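Local coordinates for protein transcriptional regulator, LacI family (Burkholderia phymatum, PDB 2RGY) that probably regulates transcription as a LacI-family repressor-like protein, its periplasmic-binding-protein-like effector domain sensing a small ligand, possibly a sugar, at residues S50-Q55 with S75-D80; H126-L131 with P189-F194; L131-G136 with V164-S169; G175-T180 with L205-Q210; A236-H241 with V272-R277. All blocks are in the same frame, centred on the assembly; numbering follows the deposited sequence.

Interaction 1: S50-Q55 with S75-D80; sequences STPREQ and SHDLHD
Arg53 lays its guanidinium flat on the imidazole of His79, and this stack of a cationic group on an aromatic ring is the central feature of the contact between 50-55 and 75-80. The two group centres are 3.8 Å apart and the planes differ by only 8°, with CG of His79 over the middle of the guanidinium. Arg53 reaches that far because its chain runs extended from CG to NE, with CG anti to the backbone N (chi1 179°). On the way its CD passes over the same ring in a CH-pi contact, 4.2 Å from the centroid.

Charge pairing fixes the rotation of the guanidinium: NH2 is bound by Glu81 and NE by Asp82, both in salt bridges, and these two carboxylates from the start of helix 80-89 hold the group through its N-H groups. They would be expected to offset the guanidinium charge beside the imidazole.

Van der Waals contacts complete the interface. CG of Arg53 rests 3.4 Å from the carbonyl O of Asp77, and CB of Pro52 lies 3.3 Å from OD1 of Asp77. More deeply buried, CD2 of Leu78 comes within 4.0 Å of the Arg53 carbonyl O.

Hydrogen bonds act within each segment instead. OG1 of Thr51 accepts from Glu54 N at 3.3 Å, capping helix 52-65, while OG of Ser75 takes the Asp77 N-H at 3.2 Å in an ST turn. The contact thus joins two helix starts, with Thr51 capping one and His79 at the N-cap position of the other, beyond the parallel sheet of the N-terminal lobe, as in the alternating beta-alpha fold of periplasmic-binding-protein-like regulators.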
# COMPACT_ATOMS: atom_id res chain seq x y z
N SER A 50 17.91 14.32 4.17
CA SER A 50 18.01 14.57 5.61
C SER A 50 17.59 13.31 6.36
O SER A 50 17.19 12.33 5.74
CB SER A 50 17.11 15.74 6.03
OG SER A 50 17.39 16.91 5.28
N THR A 51 17.69 13.34 7.69
CA THR A 51 17.32 12.19 8.50
C THR A 51 15.80 12.08 8.54
O THR A 51 15.09 13.05 8.28
CB THR A 51 17.83 12.32 9.96
OG1 THR A 51 17.14 13.38 10.63
CG2 THR A 51 19.33 12.61 9.97
N PRO A 52 15.28 10.88 8.86
CA PRO A 52 13.82 10.70 8.92
C PRO A 52 13.16 11.79 9.75
O PRO A 52 12.14 12.35 9.34
CB PRO A 52 13.69 9.32 9.54
CG PRO A 52 14.85 8.59 8.92
CD PRO A 52 15.98 9.60 9.06
N ARG A 53 13.75 12.10 10.89
CA ARG A 53 13.21 13.13 11.77
C ARG A 53 13.14 14.49 11.08
O ARG A 53 12.08 15.11 11.03
CB ARG A 53 14.06 13.25 13.03
CG ARG A 53 13.58 14.32 13.98
CD ARG A 53 14.62 14.57 15.06
NE ARG A 53 14.12 15.50 16.06
CZ ARG A 53 14.84 15.98 17.07
NH1 ARG A 53 16.11 15.61 17.22
NH2 ARG A 53 14.29 16.83 17.94
N GLU A 54 14.28 14.95 10.57
CA GLU A 54 14.33 16.24 9.89
C GLU A 54 13.48 16.28 8.63
O GLU A 54 13.02 17.34 8.22
CB GLU A 54 15.78 16.60 9.55
CG GLU A 54 16.58 17.16 10.73
CD GLU A 54 16.01 18.48 11.25
OE1 GLU A 54 15.43 19.24 10.44
OE2 GLU A 54 16.16 18.77 12.46
N GLN A 55 13.28 15.12 8.01
CA GLN A 55 12.47 15.06 6.81
C GLN A 55 11.02 15.34 7.19
O GLN A 55 10.28 15.90 6.41
CB GLN A 55 12.55 13.68 6.16
CG GLN A 55 13.85 13.38 5.46
CD GLN A 55 13.80 12.02 4.79
OE1 GLN A 55 12.93 11.76 3.96
NE2 GLN A 55 14.73 11.15 5.15
N SER A 75 3.85 10.59 12.83
CA SER A 75 5.26 10.29 12.63
C SER A 75 5.84 9.78 13.93
O SER A 75 5.57 10.33 14.99
CB SER A 75 6.02 11.55 12.19
OG SER A 75 7.43 11.37 12.29
N HIS A 76 6.63 8.72 13.85
CA HIS A 76 7.26 8.18 15.04
C HIS A 76 8.73 8.57 15.05
O HIS A 76 9.49 8.12 15.91
CB HIS A 76 7.11 6.65 15.06
CG HIS A 76 7.79 5.96 13.92
ND1 HIS A 76 9.16 6.00 13.75
CD2 HIS A 76 7.30 5.22 12.91
CE1 HIS A 76 9.48 5.30 12.67
NE2 HIS A 76 8.37 4.82 12.14
N ASP A 77 9.12 9.41 14.09
CA ASP A 77 10.50 9.89 13.98
C ASP A 77 10.65 11.23 14.69
O ASP A 77 11.75 11.62 15.10
CB ASP A 77 10.90 10.07 12.51
CG ASP A 77 11.01 8.76 11.76
OD1 ASP A 77 11.94 7.98 12.06
OD2 ASP A 77 10.18 8.50 10.88
N LEU A 78 9.54 11.95 14.82
CA LEU A 78 9.58 13.24 15.49
C LEU A 78 9.77 13.01 16.99
O LEU A 78 9.35 11.99 17.53
CB LEU A 78 8.27 14.01 15.27
CG LEU A 78 7.89 14.47 13.86
CD1 LEU A 78 6.49 15.05 13.91
CD2 LEU A 78 8.88 15.52 13.35
N HIS A 79 10.41 13.96 17.65
CA HIS A 79 10.62 13.85 19.09
C HIS A 79 9.54 14.69 19.74
O HIS A 79 9.04 15.63 19.13
CB HIS A 79 12.00 14.37 19.47
CG HIS A 79 13.10 13.42 19.12
ND1 HIS A 79 12.98 12.50 18.10
CD2 HIS A 79 14.36 13.29 19.60
CE1 HIS A 79 14.12 11.84 17.98
NE2 HIS A 79 14.97 12.30 18.88
N ASP A 80 9.20 14.38 20.99
CA ASP A 80 8.16 15.14 21.66
C ASP A 80 8.36 16.65 21.54
O ASP A 80 7.40 17.38 21.31
CB ASP A 80 8.07 14.72 23.14
CG ASP A 80 7.52 13.30 23.33
OD1 ASP A 80 7.32 12.59 22.33
OD2 ASP A 80 7.29 12.89 24.49

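Interaction 2: H126-L131 with P189-F194; sequences HGHRKL and PFTGLF
His128 brings the edge of its imidazole against the side chain of Thr191, where ND1 and OG1 share a hydrogen bond of 2.9 Å. The bond is nearly straight, at 171°, and lies close to the ring plane. Thr191 can offer its hydroxyl there because OG1 sits between its backbone N and carbonyl carbon (chi1 62°). The same hydroxyl meets a water at 2.6 Å, and this water also accepts from Arg129 N, bridging the two segments a second time. At the other end of the ring, NE2 of His128 is engaged by the carbonyl O of Ala281, so both nitrogens of this buried histidine have partners.

Beside this polar group the backbones draw together. Lys130 O accepts from Thr191 N at 2.8 Å and, weakly, from Gly192 N; it also touches CA of Phe190. A second water links Leu131 O with Pro189 O. Leu131 and Gly192 form a parallel bridge, with CA of Leu131 only 3.2 Å from Gly192 O. The bare CA of Gly192 leaves room for CD2 of Leu131, which packs 4.0 Å from it.

The contact therefore marks where strands 131-135 and 192-195 enter the mixed sheet side by side. A Schellman motif at Gly127 ends helix 112-125 just before it; Phe190 reaches Phe208 of helix 198-210, and backbone bonds from Thr191 and Leu193 to Ser220 tie in strand 220-223.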
# COMPACT_ATOMS: atom_id res chain seq x y z
N HIS A 126 -1.41 -20.46 23.33
CA HIS A 126 -1.26 -21.54 22.38
C HIS A 126 -0.09 -22.45 22.76
O HIS A 126 0.43 -23.19 21.93
CB HIS A 126 -1.10 -20.98 20.96
CG HIS A 126 -2.40 -20.57 20.35
ND1 HIS A 126 -3.18 -21.44 19.61
CD2 HIS A 126 -3.10 -19.42 20.42
CE1 HIS A 126 -4.31 -20.84 19.27
NE2 HIS A 126 -4.28 -19.61 19.75
N GLY A 127 0.32 -22.37 24.03
CA GLY A 127 1.39 -23.21 24.52
C GLY A 127 2.83 -22.80 24.25
O GLY A 127 3.75 -23.51 24.64
N HIS A 128 3.05 -21.66 23.60
CA HIS A 128 4.42 -21.24 23.33
C HIS A 128 5.09 -20.62 24.57
O HIS A 128 4.52 -19.73 25.21
CB HIS A 128 4.41 -20.24 22.16
CG HIS A 128 3.81 -20.81 20.91
ND1 HIS A 128 4.53 -21.59 20.03
CD2 HIS A 128 2.55 -20.76 20.42
CE1 HIS A 128 3.74 -22.00 19.05
NE2 HIS A 128 2.53 -21.51 19.27
N ARG A 129 6.29 -21.10 24.90
CA ARG A 129 7.06 -20.62 26.05
C ARG A 129 8.35 -19.93 25.61
O ARG A 129 8.89 -19.09 26.33
CB ARG A 129 7.42 -21.78 26.98
CG ARG A 129 6.26 -22.44 27.69
CD ARG A 129 5.70 -21.59 28.83
NE ARG A 129 6.74 -21.18 29.78
CZ ARG A 129 6.50 -20.42 30.86
NH1 ARG A 129 5.26 -20.01 31.11
NH2 ARG A 129 7.50 -20.05 31.65
N LYS A 130 8.87 -20.32 24.45
CA LYS A 130 10.10 -19.74 23.91
C LYS A 130 9.65 -18.85 22.76
O LYS A 130 9.30 -19.34 21.69
CB LYS A 130 11.03 -20.84 23.38
CG LYS A 130 11.56 -21.81 24.43
CD LYS A 130 12.63 -21.18 25.30
CE LYS A 130 13.22 -22.19 26.28
NZ LYS A 130 12.17 -22.81 27.16
N LEU A 131 9.68 -17.54 23.00
CA LEU A 131 9.22 -16.56 22.02
C LEU A 131 10.35 -15.67 21.52
O LEU A 131 11.42 -15.63 22.11
CB LEU A 131 8.15 -15.70 22.67
CG LEU A 131 7.08 -16.50 23.43
CD1 LEU A 131 6.32 -15.60 24.37
CD2 LEU A 131 6.15 -17.17 22.43
N PRO A 189 16.69 -20.28 20.06
CA PRO A 189 15.49 -21.09 19.91
C PRO A 189 14.22 -20.28 20.11
O PRO A 189 14.21 -19.31 20.88
CB PRO A 189 15.67 -22.16 20.98
CG PRO A 189 16.32 -21.39 22.08
CD PRO A 189 17.37 -20.58 21.33
N PHE A 190 13.15 -20.66 19.42
CA PHE A 190 11.86 -19.98 19.55
C PHE A 190 10.80 -20.69 18.73
O PHE A 190 11.08 -21.17 17.63
CB PHE A 190 11.98 -18.50 19.13
CG PHE A 190 12.07 -18.29 17.65
CD1 PHE A 190 10.91 -18.18 16.88
CD2 PHE A 190 13.31 -18.22 17.02
CE1 PHE A 190 10.98 -17.98 15.49
CE2 PHE A 190 13.41 -18.03 15.64
CZ PHE A 190 12.24 -17.91 14.87
N THR A 191 9.59 -20.78 19.26
CA THR A 191 8.52 -21.43 18.52
C THR A 191 7.43 -20.44 18.18
O THR A 191 6.53 -20.74 17.41
CB THR A 191 7.90 -22.59 19.33
OG1 THR A 191 7.31 -22.08 20.53
CG2 THR A 191 8.96 -23.63 19.67
N GLY A 192 7.53 -19.25 18.77
CA GLY A 192 6.54 -18.21 18.54
C GLY A 192 7.21 -16.87 18.31
O GLY A 192 8.11 -16.49 19.06
N LEU A 193 6.76 -16.16 17.28
CA LEU A 193 7.34 -14.87 16.91
C LEU A 193 6.33 -13.73 16.85
O LEU A 193 5.26 -13.86 16.27
CB LEU A 193 8.02 -14.98 15.53
CG LEU A 193 8.50 -13.68 14.87
CD1 LEU A 193 9.62 -13.07 15.68
CD2 LEU A 193 8.96 -13.96 13.45
N PHE A 194 6.69 -12.60 17.47
CA PHE A 194 5.84 -11.43 17.45
C PHE A 194 6.52 -10.33 16.64
O PHE A 194 7.65 -9.93 16.93
CB PHE A 194 5.60 -10.93 18.87
CG PHE A 194 4.92 -9.59 18.94
CD1 PHE A 194 3.84 -9.29 18.09
CD2 PHE A 194 5.31 -8.65 19.89
CE1 PHE A 194 3.16 -8.07 18.20
CE2 PHE A 194 4.63 -7.42 20.02
CZ PHE A 194 3.55 -7.13 19.17
O HOH W 1 7.83 -22.58 22.99
O HOH W 2 13.12 -17.76 23.09

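Interaction 3: L131-G136 with V164-S169; sequences LAVISG and VPLIES
Leu166 sends CG away from its backbone N (chi1 -170°) and then bends at chi2 (-48°), which swings CD2 back over Val133. The methyl lands 3.3 Å from CB of Val133 and 3.4 Å from its CG1, both tighter than usual van der Waals contact, so the two branched side chains are pressed firmly together. CG2 of Val133 turns instead to CG1 of Val164, at 4.2 Å. The other methyl of Leu166, CD1, faces OG of Ser135, which is held by its bond to the carbonyl O of Gly136; the hydroxyl lies in the carbonyl plane, on a lone pair.

Beneath these side chains, the two backbones run parallel, their axes 8° apart, with Val133 N donating to Pro165 O and Ile167 N to Val133 O, each nearly in line with the carbonyl. Ser135 N to Ile167 O continues the series at 3.0 Å, and Ser169 N to Ser135 O is a weak last bond. Together with helix 141-155 the strands make a beta-alpha-beta unit, the repeating element of this periplasmic-binding-protein-like domain, in which strand 166-168 is the outermost on its side of the sheet.

The helix covers the Val133 face, Phe150 lying on Val133 and Phe151 on Val164. Ile134 and Ile167 occupy the reverse face and pack on Ala179 of helix 173-186. Near the strand entrance, CB of Ala132 meets CG of Pro165 at 3.7 Å. At the far end, CG of Glu168 approaches Gly136 O to 3.6 Å, and its OE2 accepts from Phe138 N.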
# COMPACT_ATOMS: atom_id res chain seq x y z
N LEU A 131 9.68 -17.54 23.00
CA LEU A 131 9.22 -16.56 22.02
C LEU A 131 10.35 -15.67 21.52
O LEU A 131 11.42 -15.63 22.11
CB LEU A 131 8.15 -15.70 22.67
CG LEU A 131 7.08 -16.50 23.43
CD1 LEU A 131 6.32 -15.60 24.37
CD2 LEU A 131 6.15 -17.17 22.43
N ALA A 132 10.09 -14.97 20.42
CA ALA A 132 11.04 -14.05 19.82
C ALA A 132 10.27 -12.82 19.34
O ALA A 132 9.08 -12.89 19.08
CB ALA A 132 11.76 -14.73 18.64
N VAL A 133 10.96 -11.69 19.23
CA VAL A 133 10.32 -10.46 18.78
C VAL A 133 11.13 -9.65 17.78
O VAL A 133 12.34 -9.49 17.92
CB VAL A 133 10.01 -9.53 19.97
CG1 VAL A 133 9.33 -8.27 19.46
CG2 VAL A 133 9.16 -10.24 21.02
N ILE A 134 10.45 -9.15 16.75
CA ILE A 134 11.06 -8.29 15.75
C ILE A 134 10.27 -7.00 15.91
O ILE A 134 9.09 -6.95 15.58
CB ILE A 134 10.87 -8.84 14.32
CG1 ILE A 134 11.72 -10.11 14.13
CG2 ILE A 134 11.27 -7.78 13.30
CD1 ILE A 134 11.54 -10.76 12.78
N SER A 135 10.91 -5.96 16.43
CA SER A 135 10.20 -4.71 16.65
C SER A 135 10.56 -3.57 15.72
O SER A 135 11.34 -3.73 14.78
CB SER A 135 10.41 -4.24 18.10
OG SER A 135 11.61 -3.49 18.24
N GLY A 136 9.94 -2.42 15.98
CA GLY A 136 10.21 -1.23 15.21
C GLY A 136 11.30 -0.50 15.95
O GLY A 136 11.86 -1.05 16.90
N VAL A 164 14.37 -13.02 26.12
CA VAL A 164 13.68 -13.09 24.83
C VAL A 164 14.43 -12.40 23.70
O VAL A 164 14.70 -11.20 23.76
CB VAL A 164 12.27 -12.46 24.95
CG1 VAL A 164 11.58 -12.44 23.59
CG2 VAL A 164 11.44 -13.24 25.95
N PRO A 165 14.79 -13.15 22.65
CA PRO A 165 15.50 -12.53 21.53
C PRO A 165 14.65 -11.40 20.93
O PRO A 165 13.48 -11.59 20.61
CB PRO A 165 15.72 -13.70 20.56
CG PRO A 165 14.69 -14.72 20.97
CD PRO A 165 14.69 -14.61 22.47
N LEU A 166 15.26 -10.23 20.80
CA LEU A 166 14.59 -9.05 20.30
C LEU A 166 15.46 -8.36 19.25
O LEU A 166 16.56 -7.90 19.56
CB LEU A 166 14.32 -8.09 21.47
CG LEU A 166 13.43 -6.85 21.37
CD1 LEU A 166 13.80 -6.08 20.13
CD2 LEU A 166 11.96 -7.24 21.33
N ILE A 167 14.97 -8.30 18.02
CA ILE A 167 15.72 -7.65 16.94
C ILE A 167 15.07 -6.30 16.65
O ILE A 167 13.88 -6.24 16.33
CB ILE A 167 15.67 -8.47 15.63
CG1 ILE A 167 15.97 -9.95 15.91
CG2 ILE A 167 16.67 -7.92 14.65
CD1 ILE A 167 17.40 -10.21 16.37
N GLU A 168 15.83 -5.21 16.76
CA GLU A 168 15.28 -3.89 16.48
C GLU A 168 15.27 -3.71 14.97
O GLU A 168 16.26 -3.99 14.29
CB GLU A 168 16.15 -2.80 17.11
CG GLU A 168 15.46 -1.44 17.21
CD GLU A 168 16.43 -0.29 17.48
OE1 GLU A 168 17.49 -0.51 18.12
OE2 GLU A 168 16.13 0.85 17.06
N SER A 169 14.14 -3.24 14.43
CA SER A 169 14.03 -3.02 12.99
C SER A 169 13.38 -1.67 12.69
O SER A 169 13.28 -0.82 13.57
CB SER A 169 13.25 -4.16 12.34
OG SER A 169 13.41 -4.10 10.93

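Interaction 4: G175-T180 with L205-Q210; sequences GGYAAT and LARFQQ
Two helices that cover one face of the mixed sheet, 173-186 and 198-210, meet here, flanking strand 192-195 in the chain as parts of the alternating beta-alpha fold. Their short segments cross at -47° with axes 9.3 Å apart, and Tyr177 and Thr180 face Arg207, Phe208 and Gln210 across the helix pair.

A chi1 of -175° carries the Tyr177 ring out to the second helix, where its hydroxyl meets the end of Gln210, which arrives from the opposite direction. OH donates to OE1 of Gln210 at 2.6 Å, in the amide carbonyl plane and on a lone pair, while OE1 lies at the edge of the phenol ring. Arg207 NH1 gives the same oxygen a second bond, 3.0 Å long. The aliphatic part of Arg207 runs obliquely past the ring, its CD 3.8 Å from Tyr177 OH.

Deeper in, the methyl CG2 of Thr180 rests against both Arg207 and Phe208, 3.8 Å from CB of Arg207 and 3.5 Å from CE2 of Phe208. Its hydroxyl is turned back to its own helix, where OG1 donates to Gly176 O at 3.0 Å; Thr180 N reaches that carbonyl from the opposite face. Tyr177 and Ala206 also pack on Tyr232 of the second subunit, placing the contact beside the dimer interface.

Chemically, the contact combines a methyl-aromatic touch at Thr180 and Phe208 with a hydrogen-bonded cluster at Tyr177, Arg207 and Gln210. Two donors grip one amide oxygen, which should help to orient the Gln210 amide and ties phenol and guanidinium to a common acceptor.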
# COMPACT_ATOMS: atom_id res chain seq x y z
N GLY A 175 13.40 -4.29 6.18
CA GLY A 175 13.85 -4.34 7.56
C GLY A 175 13.40 -5.63 8.21
O GLY A 175 14.17 -6.30 8.89
N GLY A 176 12.14 -5.99 8.00
CA GLY A 176 11.61 -7.20 8.58
C GLY A 176 12.32 -8.44 8.05
O GLY A 176 12.56 -9.38 8.80
N TYR A 177 12.66 -8.43 6.77
CA TYR A 177 13.34 -9.56 6.16
C TYR A 177 14.72 -9.75 6.78
O TYR A 177 15.10 -10.86 7.16
CB TYR A 177 13.49 -9.36 4.65
CG TYR A 177 14.10 -10.55 3.94
CD1 TYR A 177 13.34 -11.69 3.70
CD2 TYR A 177 15.43 -10.53 3.51
CE1 TYR A 177 13.89 -12.79 3.04
CE2 TYR A 177 15.99 -11.62 2.85
CZ TYR A 177 15.21 -12.75 2.62
OH TYR A 177 15.76 -13.85 1.99
N ALA A 178 15.45 -8.64 6.89
CA ALA A 178 16.79 -8.66 7.45
C ALA A 178 16.75 -9.06 8.93
O ALA A 178 17.64 -9.76 9.42
CB ALA A 178 17.43 -7.28 7.30
N ALA A 179 15.72 -8.62 9.64
CA ALA A 179 15.60 -8.93 11.05
C ALA A 179 15.31 -10.41 11.25
O ALA A 179 15.80 -11.03 12.20
CB ALA A 179 14.52 -8.07 11.69
N THR A 180 14.52 -11.00 10.35
CA THR A 180 14.20 -12.41 10.47
C THR A 180 15.48 -13.21 10.23
O THR A 180 15.76 -14.17 10.95
CB THR A 180 13.11 -12.86 9.46
OG1 THR A 180 11.89 -12.13 9.69
CG2 THR A 180 12.81 -14.34 9.64
N LEU A 205 7.40 -14.32 7.09
CA LEU A 205 6.75 -15.45 6.45
C LEU A 205 7.47 -15.75 5.15
O LEU A 205 7.50 -16.90 4.70
CB LEU A 205 5.28 -15.13 6.16
CG LEU A 205 4.37 -14.94 7.37
CD1 LEU A 205 2.93 -14.70 6.90
CD2 LEU A 205 4.43 -16.17 8.25
N ALA A 206 8.04 -14.71 4.54
CA ALA A 206 8.75 -14.85 3.28
C ALA A 206 10.02 -15.66 3.48
O ALA A 206 10.30 -16.57 2.71
CB ALA A 206 9.09 -13.49 2.70
N ARG A 207 10.77 -15.31 4.52
CA ARG A 207 12.02 -16.00 4.83
C ARG A 207 11.76 -17.44 5.24
O ARG A 207 12.39 -18.35 4.72
CB ARG A 207 12.76 -15.27 5.96
CG ARG A 207 14.14 -15.84 6.28
CD ARG A 207 14.93 -16.08 5.00
NE ARG A 207 16.29 -16.52 5.26
CZ ARG A 207 17.11 -17.01 4.34
NH1 ARG A 207 16.71 -17.13 3.08
NH2 ARG A 207 18.34 -17.39 4.67
N PHE A 208 10.83 -17.64 6.16
CA PHE A 208 10.49 -18.98 6.61
C PHE A 208 10.13 -19.89 5.45
O PHE A 208 10.49 -21.06 5.44
CB PHE A 208 9.31 -18.93 7.59
CG PHE A 208 9.65 -18.29 8.91
CD1 PHE A 208 8.63 -17.96 9.81
CD2 PHE A 208 10.98 -18.03 9.26
CE1 PHE A 208 8.92 -17.38 11.04
CE2 PHE A 208 11.29 -17.43 10.50
CZ PHE A 208 10.25 -17.11 11.39
N GLN A 209 9.41 -19.36 4.47
CA GLN A 209 9.00 -20.15 3.31
C GLN A 209 10.23 -20.52 2.47
O GLN A 209 10.32 -21.63 1.95
CB GLN A 209 7.98 -19.37 2.47
CG GLN A 209 7.21 -20.20 1.42
CD GLN A 209 8.02 -20.48 0.16
OE1 GLN A 209 8.92 -19.71 -0.20
NE2 GLN A 209 7.69 -21.57 -0.53
N GLN A 210 11.17 -19.59 2.36
CA GLN A 210 12.39 -19.84 1.59
C GLN A 210 13.24 -20.95 2.22
O GLN A 210 13.94 -21.66 1.51
CB GLN A 210 13.24 -18.56 1.50
CG GLN A 210 12.55 -17.39 0.79
CD GLN A 210 13.40 -16.13 0.77
OE1 GLN A 210 14.44 -16.03 1.43
NE2 GLN A 210 12.94 -15.13 0.01

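Interaction 5: A236-H241 with V272-R277; sequences ALTSVH and VTVSMR
Val240 and Val274 face each other as a non-hydrogen-bonded pair between antiparallel strands whose axes lie 4.3 Å apart at 153°. The hydrogen-bonded pairs on either side are Ser239 with Ser275 and His241 with Thr273; in the latter, the 3.4 Å bond from Thr273 N to His241 O is weak. Strand 273-275 is the one antiparallel member and an outer edge of the otherwise parallel sheet of this lobe, a part of the periplasmic-binding-protein-like fold.

On the valine face, CG1 of Val240 meets CG2 of Val272 at 3.5 Å, and Leu118 of helix 112-125 covers Val272 and Val274. On the other face, the side chains of His241 and Thr273 run alongside each other, and CB of His241 touches OG of Ser275 at 3.6 Å. The polar ends of His241 and Ser275 both turn to OD2 of Asp226, and Ser239 OG pairs with Asp198.

Toward Ala236, Thr238 keeps OG1 anti to its carbonyl carbon (chi1 -70°), where it accepts from Arg277 N at 2.8 Å; a water 2.7 Å from OG1 of Thr238 also bonds weakly to Arg277 O. Methyl CG2 of Thr238 lies alongside the selenium of Met276, a selenomethionine. The Arg277 chain runs past the Leu237 carbonyl, its NH2 in a salt bridge with Asp226, while NH1 donates to Leu237 O at 2.8 Å with that oxygen near the guanidinium plane.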
# COMPACT_ATOMS: atom_id res chain seq x y z
N ALA A 236 -2.60 -17.12 6.02
CA ALA A 236 -3.35 -15.95 6.47
C ALA A 236 -2.78 -15.51 7.82
O ALA A 236 -2.72 -16.30 8.76
CB ALA A 236 -4.83 -16.29 6.60
N LEU A 237 -2.36 -14.25 7.90
CA LEU A 237 -1.72 -13.72 9.11
C LEU A 237 -2.61 -13.32 10.27
O LEU A 237 -3.48 -12.46 10.13
CB LEU A 237 -0.84 -12.52 8.73
CG LEU A 237 -0.02 -11.90 9.86
CD1 LEU A 237 1.07 -12.87 10.31
CD2 LEU A 237 0.59 -10.59 9.38
N THR A 238 -2.38 -13.96 11.42
CA THR A 238 -3.11 -13.64 12.64
C THR A 238 -2.47 -12.34 13.11
O THR A 238 -1.25 -12.23 13.19
CB THR A 238 -2.93 -14.75 13.71
OG1 THR A 238 -3.63 -15.93 13.28
CG2 THR A 238 -3.47 -14.30 15.06
N SER A 239 -3.30 -11.35 13.40
CA SER A 239 -2.78 -10.05 13.78
C SER A 239 -3.61 -9.32 14.83
O SER A 239 -4.81 -9.53 14.93
CB SER A 239 -2.67 -9.18 12.52
OG SER A 239 -2.15 -7.89 12.79
N VAL A 240 -2.95 -8.47 15.60
CA VAL A 240 -3.62 -7.66 16.61
C VAL A 240 -4.32 -6.55 15.82
O VAL A 240 -3.68 -5.82 15.05
CB VAL A 240 -2.60 -7.05 17.60
CG1 VAL A 240 -3.29 -6.06 18.51
CG2 VAL A 240 -1.94 -8.16 18.42
N HIS A 241 -5.63 -6.44 16.01
CA HIS A 241 -6.41 -5.44 15.30
C HIS A 241 -6.43 -4.07 15.98
O HIS A 241 -6.97 -3.92 17.08
CB HIS A 241 -7.84 -5.91 15.12
CG HIS A 241 -8.70 -4.92 14.40
ND1 HIS A 241 -8.68 -4.78 13.04
CD2 HIS A 241 -9.55 -3.97 14.87
CE1 HIS A 241 -9.48 -3.79 12.69
NE2 HIS A 241 -10.02 -3.28 13.78
N VAL A 272 -9.16 -2.92 21.14
CA VAL A 272 -8.15 -3.59 20.35
C VAL A 272 -8.50 -5.06 20.56
O VAL A 272 -8.82 -5.49 21.67
CB VAL A 272 -6.75 -3.27 20.87
CG1 VAL A 272 -6.63 -3.75 22.29
CG2 VAL A 272 -5.70 -3.93 20.00
N THR A 273 -8.47 -5.83 19.48
CA THR A 273 -8.78 -7.25 19.55
C THR A 273 -7.76 -8.00 18.70
O THR A 273 -6.86 -7.40 18.11
CB THR A 273 -10.17 -7.53 18.98
OG1 THR A 273 -10.26 -7.01 17.65
CG2 THR A 273 -11.25 -6.88 19.86
N VAL A 274 -7.90 -9.32 18.65
CA VAL A 274 -6.99 -10.12 17.85
C VAL A 274 -7.74 -10.78 16.71
O VAL A 274 -8.76 -11.44 16.92
CB VAL A 274 -6.29 -11.20 18.68
CG1 VAL A 274 -5.49 -12.11 17.78
CG2 VAL A 274 -5.37 -10.55 19.69
N SER A 275 -7.24 -10.59 15.50
CA SER A 275 -7.86 -11.19 14.34
C SER A 275 -7.20 -12.54 14.12
O SER A 275 -6.11 -12.63 13.55
CB SER A 275 -7.69 -10.29 13.12
OG SER A 275 -8.29 -9.03 13.36
N MSE A 276 -7.85 -13.59 14.60
CA MSE A 276 -7.31 -14.94 14.48
C MSE A 276 -7.45 -15.48 13.07
O MSE A 276 -8.55 -15.58 12.54
CB MSE A 276 -8.03 -15.90 15.45
CG MSE A 276 -7.60 -15.81 16.91
SE MSE A 276 -5.88 -16.30 17.25
CE MSE A 276 -5.75 -17.82 16.35
N ARG A 277 -6.32 -15.82 12.47
CA ARG A 277 -6.34 -16.37 11.12
C ARG A 277 -5.64 -17.71 11.12
O ARG A 277 -5.97 -18.56 11.95
CB ARG A 277 -5.72 -15.37 10.13
CG ARG A 277 -6.49 -14.05 10.11
CD ARG A 277 -6.45 -13.36 8.76
NE ARG A 277 -7.27 -12.15 8.72
CZ ARG A 277 -6.95 -11.00 9.30
NH1 ARG A 277 -5.82 -10.89 9.98
NH2 ARG A 277 -7.76 -9.95 9.19
O HOH W 3 -3.92 -18.59 13.76

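Overall arrangement
Interaction 1 stands apart in the N-terminal lobe, built on the sheet that contains strand 70-73, its centre about 22 Å or more from the other four centres. Interactions 2, 3 and 5 belong to the mixed sheet of the second lobe, and interaction 4 joins helices covering one of its faces. Interactions 2 and 3 share Leu131, with strand 131-135 lying between 166-168 and 192-195; interaction 5 closes the far edge. Along the chain, interaction 3 falls within the span of interaction 2, whereas interactions 2 and 4 alternate. Contacts from Phe208 to Leu193 and Phe190 join sheet and helices on that face of the second lobe, consistent with a two-lobed effector-binding domain.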